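PDB 3QFW: ribulose-1,5-bisphosphate carboxylase/oxygenase large subunit from Rhodopseudomonas palustris, which is a Rubisco-like protein that probably binds magnesium and acts on a sugar phosphate related to ribulose bisphosphate. Local coordinates for residues V117-I122 with G335-L340. Numbering follows the deposited sequence.
Sequences VGLAGI and GQDVML
At the N-terminal end of the α/β-barrel of the Rubisco-type catalytic domain, helix 118-126 lies across the strand ends, and Leu119 and Ile122 reach from near its start to Asp337 and Met339, at the entry to strand 339-341. The contact is small, 149 Å² in all, and has no hydrogen bond between the segments. On the outer side, Leu119 sets a single methyl, CD2, over the face of the Asp337 carboxylate, almost straight above CG; CD2 lies 3.6 Å from Asp337 CG and 3.8 Å from Asp337 OD2, and the two side chains run roughly perpendicular. The leucine gets there because CG stands opposite the backbone N (chi1 168°), which sends the branch outward from the helix. This is a van der Waals contact of a methyl on the carboxylate face. The charge is met separately, by a salt bridge from Asp337 OD1 to NH2 of Arg123, one helix residue beyond Ile122. Asp337 also centres an inverse gamma turn, closed by a weak bond of 3.0 Å from Val338 N to Gln336 O. Deeper in, Ile122 CD1 touches Met339 SD at 4.0 Å. The extended chain of Ile122 carries CD1 to the sulfur, and the bend of the methionine at chi3, 56°, places CE beyond it, still 4.3 Å from Ile122 CD1. Both of these buried side chains also pack on Leu133 of the adjoining strand 133-138, and Leu119 and Ile122 also lie on Ile315 of strand 315-319. The helix thus packs over the N-terminal ends of the barrel strands, with the Asp337-Arg123 pair at the edge, consistent with the helix that closes the bottom of many TIM barrels.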
loop_
_atom_site.group_PDB
_atom_site.type_symbol
_atom_site.label_atom_id
_atom_site.label_comp_id
_atom_site.label_asym_id
_atom_site.label_seq_id
_atom_site.Cartn_x
_atom_site.Cartn_y
_atom_site.Cartn_z
ATOM N N VAL B 117 22.277 -4.826 7.723
ATOM C CA VAL B 117 23.589 -4.291 7.358
ATOM C C VAL B 117 23.779 -2.925 8.008
ATOM O O VAL B 117 24.791 -2.662 8.668
ATOM C CB VAL B 117 23.744 -4.152 5.828
ATOM C CG1 VAL B 117 25.071 -3.452 5.485
ATOM C CG2 VAL B 117 23.647 -5.511 5.149
ATOM N N GLY B 118 22.793 -2.057 7.808
ATOM C CA GLY B 118 22.741 -0.773 8.471
ATOM C C GLY B 118 23.784 0.234 8.009
ATOM O O GLY B 118 24.580 -0.015 7.090
ATOM N N LEU B 119 23.754 1.395 8.650
ATOM C CA LEU B 119 24.659 2.487 8.325
ATOM C C LEU B 119 26.118 2.038 8.425
ATOM O O LEU B 119 26.917 2.309 7.532
ATOM C CB LEU B 119 24.392 3.683 9.247
ATOM C CG LEU B 119 25.393 4.847 9.273
ATOM C CD1 LEU B 119 25.530 5.493 7.902
ATOM C CD2 LEU B 119 24.961 5.871 10.319
ATOM N N ALA B 120 26.459 1.339 9.502
ATOM C CA ALA B 120 27.846 0.915 9.694
ATOM C C ALA B 120 28.258 -0.101 8.627
ATOM O O ALA B 120 29.364 -0.036 8.090
ATOM C CB ALA B 120 28.055 0.356 11.089
ATOM N N GLY B 121 27.349 -1.017 8.299
ATOM C CA GLY B 121 27.610 -2.023 7.281
ATOM C C GLY B 121 27.836 -1.465 5.890
ATOM O O GLY B 121 28.779 -1.867 5.197
ATOM N N ILE B 122 26.984 -0.535 5.468
ATOM C CA ILE B 122 27.184 0.119 4.180
ATOM C C ILE B 122 28.519 0.874 4.132
ATOM O O ILE B 122 29.214 0.818 3.134
ATOM C CB ILE B 122 26.046 1.081 3.824
ATOM C CG1 ILE B 122 26.349 1.773 2.492
ATOM C CG2 ILE B 122 25.857 2.100 4.911
ATOM C CD1 ILE B 122 25.516 3.008 2.238
ATOM N N GLY B 335 24.292 16.391 8.441
ATOM C CA GLY B 335 25.481 15.780 8.989
ATOM C C GLY B 335 25.989 14.808 7.946
ATOM O O GLY B 335 25.435 14.738 6.848
ATOM N N GLN B 336 27.022 14.044 8.286
ATOM C CA GLN B 336 27.698 13.196 7.307
ATOM C C GLN B 336 27.171 11.764 7.263
ATOM O O GLN B 336 27.578 10.983 6.408
ATOM C CB GLN B 336 29.214 13.195 7.549
ATOM C CG GLN B 336 29.867 14.536 7.293
ATOM C CD GLN B 336 31.333 14.555 7.685
ATOM O OE1 GLN B 336 32.000 13.519 7.698
ATOM N NE2 GLN B 336 31.839 15.734 8.016
ATOM N N ASP B 337 26.280 11.427 8.193
ATOM C CA ASP B 337 25.629 10.118 8.189
ATOM C C ASP B 337 24.404 10.143 7.265
ATOM O O ASP B 337 23.254 10.077 7.710
ATOM C CB ASP B 337 25.231 9.698 9.603
ATOM C CG ASP B 337 26.412 9.212 10.431
ATOM O OD1 ASP B 337 27.468 8.870 9.851
ATOM O OD2 ASP B 337 26.270 9.159 11.671
ATOM N N VAL B 338 24.680 10.236 5.970
ATOM C CA VAL B 338 23.658 10.472 4.962
ATOM C C VAL B 338 24.218 10.019 3.621
ATOM O O VAL B 338 25.436 10.046 3.408
ATOM C CB VAL B 338 23.304 11.971 4.888
ATOM C CG1 VAL B 338 24.502 12.781 4.378
ATOM C CG2 VAL B 338 22.079 12.212 4.008
ATOM N N MET B 339 23.343 9.576 2.726
ATOM C CA MET B 339 23.748 9.276 1.353
ATOM C C MET B 339 22.988 10.190 0.385
ATOM O O MET B 339 21.766 10.073 0.234
ATOM C CB MET B 339 23.496 7.799 1.024
ATOM C CG MET B 339 23.999 7.338 -0.353
ATOM S SD MET B 339 24.134 5.534 -0.505
ATOM C CE MET B 339 22.454 5.026 -0.080
ATOM N N LEU B 340 23.705 11.107 -0.259
ATOM C CA LEU B 340 23.073 12.044 -1.184
ATOM C C LEU B 340 22.791 11.409 -2.542
ATOM O O LEU B 340 23.693 10.942 -3.228
ATOM C CB LEU B 340 23.936 13.307 -1.356
ATOM C CG LEU B 340 24.328 14.052 -0.078
ATOM C CD1 LEU B 340 25.223 15.232 -0.415
ATOM C CD2 LEU B 340 23.118 14.513 0.718
#